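Local coordinates for CheC-like superfamily protein (Shewanella oneidensis, PDB 3H2D) that probably acts in chemotaxis signalling, as a CheC-like protein of the CheX family whose relatives dephosphorylate the response regulator CheY, at residues I60-K65 and G145-E150; D42-I47 and H125-K130; N8-S13 and N95-G100. All blocks are in the same frame, centred on the assembly; numbering follows the deposited sequence.

Contact 1. Residues I60-K65 and G145-E150; sequences ITFEQK and GTAFIE. With GOL (glycerol), chain D.
E63 holds CG beside its backbone N (chi1 -73°) and is extended beyond it, which carries the carboxylate across to the start of strand 145-153. There E63 OE1 accepts a hydrogen bond from T146 N at 2.8 Å, met from above the carboxylate plane, while E63 N donates to T146 O at 3.1 Å, so E63 grips T146 by both backbone N and O. Glutamate suits the place, having the length to reach past the last paired residue. G145 suits it too, leaving E63 OE1 room 3.2 Å from G145 CA, and its backbone angles favour glycine. A glycerol donates through O1 to E63 OE1 and through O2 to E63 OE2, and its O2 accepts from T146 OG1.

T61 and F148 form an antiparallel hydrogen-bonded pair, T61 N to F148 O at 2.8 Å and F148 N to T61 O at 2.9 Å. F62 CD2 packs at 3.8 Å on A147 CB, a methyl small enough for the ring. Strands 54-62 and 145-153 are sheet neighbours, flanked by 43-51 and 135-142; F62 and A147 meet helix 64-75, whose N-cap is E63, whereas T61 turns to the other face, toward S44 and strand 125-129.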
loop_
_atom_site.group_PDB
_atom_site.type_symbol
_atom_site.label_atom_id
_atom_site.label_comp_id
_atom_site.label_asym_id
_atom_site.label_seq_id
_atom_site.Cartn_x
_atom_site.Cartn_y
_atom_site.Cartn_z
ATOM N N ILE B 60 -7.985 -0.721 3.322
ATOM C CA ILE B 60 -9.414 -0.451 3.313
ATOM C C ILE B 60 -9.761 -0.213 1.842
ATOM O O ILE B 60 -9.311 0.737 1.259
ATOM C CB ILE B 60 -9.777 0.804 4.129
ATOM C CG1 ILE B 60 -9.204 0.753 5.548
ATOM C CG2 ILE B 60 -11.294 1.026 4.220
ATOM C CD1 ILE B 60 -9.295 2.165 6.258
ATOM N N THR B 61 -10.628 -1.043 1.299
ATOM C CA THR B 61 -10.918 -1.050 -0.131
ATOM C C THR B 61 -12.382 -0.724 -0.337
ATOM O O THR B 61 -13.202 -1.237 0.423
ATOM C CB THR B 61 -10.580 -2.438 -0.705
ATOM O OG1 THR B 61 -9.159 -2.679 -0.545
ATOM C CG2 THR B 61 -10.977 -2.562 -2.211
ATOM N N PHE B 62 -12.678 0.135 -1.317
ATOM C CA PHE B 62 -14.032 0.598 -1.633
ATOM C C PHE B 62 -14.368 0.442 -3.124
ATOM O O PHE B 62 -13.526 0.735 -3.986
ATOM C CB PHE B 62 -14.222 2.091 -1.328
ATOM C CG PHE B 62 -13.929 2.509 0.091
ATOM C CD1 PHE B 62 -12.647 2.904 0.448
ATOM C CD2 PHE B 62 -14.929 2.565 1.053
ATOM C CE1 PHE B 62 -12.378 3.321 1.765
ATOM C CE2 PHE B 62 -14.661 3.003 2.351
ATOM C CZ PHE B 62 -13.386 3.391 2.686
ATOM N N GLU B 63 -15.618 0.082 -3.444
ATOM C CA GLU B 63 -16.130 0.254 -4.799
ATOM C C GLU B 63 -16.399 1.714 -5.072
ATOM O O GLU B 63 -16.672 2.476 -4.152
ATOM C CB GLU B 63 -17.416 -0.586 -5.024
ATOM C CG GLU B 63 -17.061 -2.041 -5.133
ATOM C CD GLU B 63 -18.237 -2.968 -5.166
ATOM O OE1 GLU B 63 -19.337 -2.561 -4.738
ATOM O OE2 GLU B 63 -18.029 -4.131 -5.585
ATOM N N GLN B 64 -16.320 2.099 -6.337
ATOM C CA GLN B 64 -16.434 3.496 -6.721
ATOM C C GLN B 64 -17.719 4.147 -6.264
ATOM O O GLN B 64 -17.694 5.284 -5.772
ATOM C CB GLN B 64 -16.287 3.651 -8.230
ATOM C CG GLN B 64 -16.488 5.090 -8.687
ATOM C CD GLN B 64 -16.047 5.356 -10.100
ATOM O OE1 GLN B 64 -14.964 4.992 -10.499
ATOM N NE2 GLN B 64 -16.914 6.028 -10.871
ATOM N N LYS B 65 -18.873 3.504 -6.490
ATOM C CA LYS B 65 -20.155 4.184 -6.138
ATOM C C LYS B 65 -20.250 4.452 -4.605
ATOM O O LYS B 65 -20.759 5.497 -4.151
ATOM C CB LYS B 65 -21.350 3.368 -6.637
ATOM C CG LYS B 65 -22.692 4.053 -6.482
ATOM C CD LYS B 65 -23.814 3.061 -6.722
ATOM C CE LYS B 65 -25.182 3.664 -6.564
ATOM N NZ LYS B 65 -25.526 4.555 -7.736
ATOM N N GLY B 145 -22.761 -0.363 -2.620
ATOM C CA GLY B 145 -21.714 -1.308 -2.912
ATOM C C GLY B 145 -20.915 -1.724 -1.686
ATOM O O GLY B 145 -21.315 -1.480 -0.537
ATOM N N THR B 146 -19.771 -2.339 -1.957
ATOM C CA THR B 146 -19.005 -3.088 -0.965
ATOM C C THR B 146 -17.656 -2.446 -0.589
ATOM O O THR B 146 -16.976 -1.817 -1.406
ATOM C CB THR B 146 -18.768 -4.537 -1.488
ATOM O OG1 THR B 146 -20.023 -5.071 -1.977
ATOM C CG2 THR B 146 -18.185 -5.421 -0.385
ATOM N N ALA B 147 -17.273 -2.613 0.676
ATOM C CA ALA B 147 -15.950 -2.271 1.136
ATOM C C ALA B 147 -15.368 -3.477 1.861
ATOM O O ALA B 147 -16.092 -4.393 2.230
ATOM C CB ALA B 147 -15.957 -0.988 2.040
ATOM N N PHE B 148 -14.055 -3.478 2.023
ATOM C CA PHE B 148 -13.331 -4.517 2.763
ATOM C C PHE B 148 -12.238 -3.888 3.601
ATOM O O PHE B 148 -11.555 -2.965 3.141
ATOM C CB PHE B 148 -12.628 -5.506 1.810
ATOM C CG PHE B 148 -13.526 -6.162 0.834
ATOM C CD1 PHE B 148 -13.731 -5.609 -0.388
ATOM C CD2 PHE B 148 -14.139 -7.365 1.137
ATOM C CE1 PHE B 148 -14.531 -6.241 -1.312
ATOM C CE2 PHE B 148 -14.936 -7.993 0.230
ATOM C CZ PHE B 148 -15.142 -7.435 -0.989
ATOM N N ILE B 149 -12.082 -4.385 4.830
ATOM C CA ILE B 149 -10.896 -4.126 5.611
ATOM C C ILE B 149 -10.114 -5.417 5.665
ATOM O O ILE B 149 -10.683 -6.477 5.843
ATOM C CB ILE B 149 -11.180 -3.707 7.087
ATOM C CG1 ILE B 149 -11.713 -2.312 7.185
ATOM C CG2 ILE B 149 -9.892 -3.775 7.913
ATOM C CD1 ILE B 149 -12.291 -1.991 8.615
ATOM N N GLU B 150 -8.812 -5.321 5.449
ATOM C CA GLU B 150 -7.903 -6.406 5.703
ATOM C C GLU B 150 -6.750 -5.941 6.607
ATOM O O GLU B 150 -6.137 -4.896 6.353
ATOM C CB GLU B 150 -7.377 -6.997 4.392
ATOM C CG GLU B 150 -6.495 -8.230 4.593
ATOM C CD GLU B 150 -6.092 -8.990 3.324
ATOM O OE1 GLU B 150 -6.579 -8.665 2.209
ATOM O OE2 GLU B 150 -5.263 -9.934 3.469
HETATM C C1 GOL D . -21.911 -4.946 -4.847
HETATM O O1 GOL D . -21.466 -3.892 -5.678
HETATM C C2 GOL D . -21.077 -6.226 -4.956
HETATM O O2 GOL D . -19.689 -5.953 -4.820
HETATM C C3 GOL D . -21.275 -6.957 -6.271
HETATM O O3 GOL D . -20.331 -8.008 -6.379
HETATM O O HOH W 1 -8.682 -4.123 1.703
#

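Contact 2. Residues D42-I47 and H125-K130; sequences DVSGLI and HTISHK
H125 reaches S44 through its ring edge, with S44 OG and H125 NE2 2.7 Å apart in a hydrogen bond that either could donate. CG of H125 sits between the backbone N and the carbonyl carbon (chi1 72°), a less roomy rotamer that swings the imidazole in toward strand 43-51. The ring edge meets the backbone at D42 and V43, a classic beta bulge opposite F62: H125 CE1 lies 3.5 Å from D42 C and 3.6 Å from V43 N. Its second nitrogen, ND1, donates to G122 O, and two polar ties at different corners should limit rotation of the ring. S44 is short enough to leave room for the imidazole, and its OG also bonds to T61 OG1.

Beyond it, L46 and I127 reach toward each other tip to tip, L46 CD1 to I127 CD1 and L46 CD2 to I127 CG2 both at 4.1 Å, so two branched residues meet through two pairs of methyls.

The strands run roughly parallel, 8.5 Å apart at their axes, without backbone pairing. Strand 43-51 lies between 54-62 and 113-122, and V43 faces helix 84-107; strand 125-129 forms an antiparallel ladder with a strand of the second subunit.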
loop_
_atom_site.group_PDB
_atom_site.type_symbol
_atom_site.label_atom_id
_atom_site.label_comp_id
_atom_site.label_asym_id
_atom_site.label_seq_id
_atom_site.Cartn_x
_atom_site.Cartn_y
_atom_site.Cartn_z
ATOM N N ASP B 42 -12.123 -0.381 -6.227
ATOM C CA ASP B 42 -11.752 0.652 -7.201
ATOM C C ASP B 42 -10.807 1.714 -6.602
ATOM O O ASP B 42 -10.045 2.379 -7.308
ATOM C CB ASP B 42 -13.033 1.289 -7.725
ATOM C CG ASP B 42 -13.932 0.272 -8.370
ATOM O OD1 ASP B 42 -13.409 -0.599 -9.134
ATOM O OD2 ASP B 42 -15.153 0.335 -8.106
ATOM N N VAL B 43 -10.882 1.886 -5.302
ATOM C CA VAL B 43 -9.933 2.775 -4.597
ATOM C C VAL B 43 -9.649 2.148 -3.243
ATOM O O VAL B 43 -10.578 1.636 -2.603
ATOM C CB VAL B 43 -10.484 4.228 -4.490
ATOM C CG1 VAL B 43 -11.750 4.349 -3.589
ATOM C CG2 VAL B 43 -9.353 5.168 -4.024
ATOM N N SER B 44 -8.384 2.172 -2.800
ATOM C CA SER B 44 -8.025 1.548 -1.517
ATOM C C SER B 44 -7.041 2.426 -0.776
ATOM O O SER B 44 -6.161 3.002 -1.410
ATOM C CB SER B 44 -7.393 0.165 -1.737
ATOM O OG SER B 44 -8.321 -0.768 -2.241
ATOM N N GLY B 45 -7.203 2.508 0.550
ATOM C CA GLY B 45 -6.228 3.145 1.438
ATOM C C GLY B 45 -5.402 2.051 2.126
ATOM O O GLY B 45 -5.965 1.134 2.707
ATOM N N LEU B 46 -4.075 2.161 2.026
ATOM C CA LEU B 46 -3.118 1.201 2.558
ATOM C C LEU B 46 -2.143 1.913 3.503
ATOM O O LEU B 46 -1.711 3.035 3.222
ATOM C CB LEU B 46 -2.301 0.557 1.440
ATOM C CG LEU B 46 -2.951 -0.562 0.623
ATOM C CD1 LEU B 46 -4.121 -0.035 -0.127
ATOM C CD2 LEU B 46 -1.872 -1.138 -0.348
ATOM N N ILE B 47 -1.789 1.263 4.605
ATOM C CA ILE B 47 -0.877 1.834 5.577
ATOM C C ILE B 47 -0.164 0.744 6.338
ATOM O O ILE B 47 -0.735 -0.294 6.664
ATOM C CB ILE B 47 -1.623 2.806 6.545
ATOM C CG1 ILE B 47 -0.657 3.736 7.309
ATOM C CG2 ILE B 47 -2.668 2.040 7.465
ATOM C CD1 ILE B 47 -1.325 5.011 7.834
ATOM N N HIS B 125 -9.120 -3.593 -8.764
ATOM C CA HIS B 125 -7.865 -4.082 -8.216
ATOM C C HIS B 125 -8.069 -4.891 -6.945
ATOM O O HIS B 125 -9.123 -4.829 -6.313
ATOM C CB HIS B 125 -6.891 -2.922 -7.963
ATOM C CG HIS B 125 -7.270 -2.049 -6.806
ATOM N ND1 HIS B 125 -7.975 -0.877 -6.952
ATOM C CD2 HIS B 125 -7.026 -2.178 -5.470
ATOM C CE1 HIS B 125 -8.123 -0.301 -5.763
ATOM N NE2 HIS B 125 -7.605 -1.092 -4.840
ATOM N N THR B 126 -7.055 -5.687 -6.594
ATOM C CA THR B 126 -7.080 -6.469 -5.364
ATOM C C THR B 126 -5.779 -6.205 -4.607
ATOM O O THR B 126 -4.794 -5.743 -5.184
ATOM C CB THR B 126 -7.215 -7.974 -5.644
ATOM O OG1 THR B 126 -6.104 -8.412 -6.426
ATOM C CG2 THR B 126 -8.493 -8.307 -6.396
ATOM N N ILE B 127 -5.800 -6.459 -3.310
ATOM C CA ILE B 127 -4.643 -6.264 -2.436
ATOM C C ILE B 127 -4.290 -7.607 -1.797
ATOM O O ILE B 127 -5.172 -8.338 -1.322
ATOM C CB ILE B 127 -4.918 -5.214 -1.301
ATOM C CG1 ILE B 127 -5.658 -3.930 -1.828
ATOM C CG2 ILE B 127 -3.601 -4.855 -0.555
ATOM C CD1 ILE B 127 -4.868 -3.046 -2.748
ATOM N N SER B 128 -3.004 -7.938 -1.782
ATOM C CA SER B 128 -2.492 -9.111 -1.138
ATOM C C SER B 128 -1.457 -8.664 -0.097
ATOM O O SER B 128 -0.469 -7.990 -0.448
ATOM C CB SER B 128 -1.851 -10.005 -2.174
ATOM O OG SER B 128 -1.153 -11.067 -1.549
ATOM N N HIS B 129 -1.701 -9.034 1.159
ATOM C CA HIS B 129 -0.782 -8.747 2.291
ATOM C C HIS B 129 0.215 -9.863 2.404
ATOM O O HIS B 129 -0.191 -11.034 2.461
ATOM C CB HIS B 129 -1.566 -8.659 3.592
ATOM C CG HIS B 129 -2.511 -7.513 3.653
ATOM N ND1 HIS B 129 -2.417 -6.532 4.612
ATOM C CD2 HIS B 129 -3.520 -7.151 2.831
ATOM C CE1 HIS B 129 -3.376 -5.645 4.414
ATOM N NE2 HIS B 129 -4.037 -5.977 3.319
ATOM N N LYS B 130 1.498 -9.514 2.471
ATOM C CA LYS B 130 2.569 -10.485 2.424
ATOM C C LYS B 130 3.258 -10.750 3.750
ATOM O O LYS B 130 4.161 -11.557 3.790
ATOM C CB LYS B 130 3.580 -10.134 1.307
ATOM C CG LYS B 130 2.912 -9.963 -0.043
ATOM C CD LYS B 130 2.416 -11.334 -0.598
ATOM C CE LYS B 130 1.886 -11.173 -2.019
ATOM N NZ LYS B 130 1.298 -12.400 -2.637
#

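Contact 3. Residues N8-S13 and N95-G100; sequences NPFLQS and NMVTGG
Two helices, 8-21 and 84-107, pack against each other over one side of the antiparallel sheet, and S13 and V97 mark where their segments come together. The short axes approach to 8.1 Å at an angle of 133°, and the CA atoms of S13 and V97 are 5.0 Å apart. Such close backbones need small residues, and serine and glycine supply them: S13 CB rests 3.5 Å from V97 O, and S13 OG is 3.3 Å from G100 C. G100, without a side chain, lets S13 OG lie against its bare backbone.

The hydroxyl does not bond across the contact. With OG beside its backbone N (chi1 -58°), S13 turns it back along its own helix, and S13 OG donates to P9 O at 2.7 Å, nearly in line with the carbonyl. P9 O also accepts from S13 N at 3.1 Å, so one carbonyl takes both donors of the serine and satisfies its polar end in a buried interface.

V97 fills the neighbouring place with a branched, apolar side chain. V97 CG1, anti to the backbone N (chi1 171°), comes to 3.7 Å from F10 O and lies at the edge of the F10 ring, near its plane. From there F10 extends to L58 and M49 of the sheet and V97 to I60. These are helices packed on one face of an antiparallel sheet, an alpha+beta arrangement: small residues bring the two helices close together, while larger apolar ones on the side facing the sheet fill the layer between helices and sheet.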
loop_
_atom_site.group_PDB
_atom_site.type_symbol
_atom_site.label_atom_id
_atom_site.label_comp_id
_atom_site.label_asym_id
_atom_site.label_seq_id
_atom_site.Cartn_x
_atom_site.Cartn_y
_atom_site.Cartn_z
ATOM N N ASN B 8 -11.303 -6.031 15.245
ATOM C CA ASN B 8 -12.416 -5.301 15.836
ATOM C C ASN B 8 -12.174 -3.791 16.038
ATOM O O ASN B 8 -13.032 -3.003 15.690
ATOM C CB ASN B 8 -12.912 -5.967 17.129
ATOM C CG ASN B 8 -13.554 -7.325 16.873
ATOM O OD1 ASN B 8 -13.847 -7.640 15.732
ATOM N ND2 ASN B 8 -13.779 -8.110 17.913
ATOM N N PRO B 9 -11.013 -3.376 16.581
ATOM C CA PRO B 9 -10.704 -1.920 16.688
ATOM C C PRO B 9 -10.741 -1.151 15.364
ATOM O O PRO B 9 -11.132 0.047 15.314
ATOM C CB PRO B 9 -9.297 -1.908 17.284
ATOM C CG PRO B 9 -9.127 -3.225 17.878
ATOM C CD PRO B 9 -9.964 -4.204 17.186
ATOM N N PHE B 10 -10.327 -1.830 14.294
ATOM C CA PHE B 10 -10.352 -1.256 12.966
ATOM C C PHE B 10 -11.785 -1.189 12.436
ATOM O O PHE B 10 -12.220 -0.145 11.906
ATOM C CB PHE B 10 -9.450 -2.081 12.022
ATOM C CG PHE B 10 -8.011 -2.127 12.446
ATOM C CD1 PHE B 10 -7.138 -1.125 12.064
ATOM C CD2 PHE B 10 -7.533 -3.154 13.276
ATOM C CE1 PHE B 10 -5.772 -1.161 12.465
ATOM C CE2 PHE B 10 -6.206 -3.184 13.693
ATOM C CZ PHE B 10 -5.317 -2.175 13.284
ATOM N N LEU B 11 -12.520 -2.279 12.606
ATOM C CA LEU B 11 -13.975 -2.339 12.317
ATOM C C LEU B 11 -14.729 -1.192 12.998
ATOM O O LEU B 11 -15.501 -0.469 12.366
ATOM C CB LEU B 11 -14.505 -3.676 12.806
ATOM C CG LEU B 11 -16.005 -3.972 12.936
ATOM C CD1 LEU B 11 -16.720 -3.570 11.698
ATOM C CD2 LEU B 11 -16.191 -5.482 13.206
ATOM N N GLN B 12 -14.524 -1.056 14.308
ATOM C CA GLN B 12 -15.270 -0.068 15.086
ATOM C C GLN B 12 -14.931 1.346 14.607
ATOM O O GLN B 12 -15.802 2.194 14.463
ATOM C CB GLN B 12 -14.943 -0.256 16.558
ATOM C CG GLN B 12 -15.470 -1.600 17.124
ATOM C CD GLN B 12 -14.813 -2.053 18.466
ATOM O OE1 GLN B 12 -14.072 -1.288 19.134
ATOM N NE2 GLN B 12 -15.101 -3.322 18.856
ATOM N N SER B 13 -13.647 1.576 14.344
ATOM C CA SER B 13 -13.198 2.888 13.928
ATOM C C SER B 13 -13.772 3.254 12.550
ATOM O O SER B 13 -14.151 4.397 12.354
ATOM C CB SER B 13 -11.652 3.021 13.964
ATOM O OG SER B 13 -11.192 2.746 15.277
ATOM N N ASN B 95 -6.189 7.295 7.762
ATOM C CA ASN B 95 -5.535 7.794 8.964
ATOM C C ASN B 95 -6.461 7.725 10.184
ATOM O O ASN B 95 -6.006 7.380 11.281
ATOM C CB ASN B 95 -5.098 9.245 8.815
ATOM C CG ASN B 95 -3.741 9.398 8.241
ATOM O OD1 ASN B 95 -2.865 8.545 8.415
ATOM N ND2 ASN B 95 -3.540 10.545 7.524
HETATM N N MSE B 96 -7.744 8.058 10.017
HETATM C CA MSE B 96 -8.658 8.033 11.168
HETATM C C MSE B 96 -9.011 6.617 11.630
HETATM O O MSE B 96 -9.137 6.393 12.826
HETATM C CB MSE B 96 -9.951 8.831 10.883
HETATM C CG MSE B 96 -9.695 10.262 10.645
HETATM SE SE MSE B 96 -11.435 11.190 10.488
HETATM C CE MSE B 96 -11.823 10.725 8.674
ATOM N N VAL B 97 -9.170 5.671 10.698
ATOM C CA VAL B 97 -9.403 4.261 11.049
ATOM C C VAL B 97 -8.212 3.678 11.844
ATOM O O VAL B 97 -8.364 3.055 12.918
ATOM C CB VAL B 97 -9.705 3.426 9.781
ATOM C CG1 VAL B 97 -9.733 1.882 10.097
ATOM C CG2 VAL B 97 -11.032 3.909 9.186
ATOM N N THR B 98 -7.019 3.914 11.305
ATOM C CA THR B 98 -5.776 3.400 11.882
ATOM C C THR B 98 -5.479 4.077 13.181
ATOM O O THR B 98 -5.081 3.429 14.143
ATOM C CB THR B 98 -4.599 3.637 10.934
ATOM O OG1 THR B 98 -4.972 3.164 9.634
ATOM C CG2 THR B 98 -3.311 2.834 11.415
ATOM N N GLY B 99 -5.709 5.381 13.236
ATOM C CA GLY B 99 -5.549 6.116 14.482
ATOM C C GLY B 99 -6.475 5.736 15.608
ATOM O O GLY B 99 -6.040 5.628 16.779
ATOM N N GLY B 100 -7.749 5.533 15.292
ATOM C CA GLY B 100 -8.695 5.077 16.286
ATOM C C GLY B 100 -8.367 3.683 16.777
ATOM O O GLY B 100 -8.485 3.391 17.975
#

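Overall arrangement
The three contacts run from the helical layer through the sheet to strand 125-129 beyond its other face. Along the chain the segments come in the order 8-13, 42-47, 60-65, 95-100, 125-130 and 145-150, so every pair of contacts crosses and distant parts of the sequence interlock. Contacts 1 and 2 have centres about 10 Å apart and share the sheet through neighbouring strands 54-62 and 43-51; Q64 N and D42 OD2 also tie them. Contact 3 lies about 15 Å from contact 1 and 16 Å from contact 2, measured between centres. I60, I149 and I47 reach it from the sheet, so helices and sheet form one subunit's core, whereas strand 125-129 of contact 2 pairs with the second subunit.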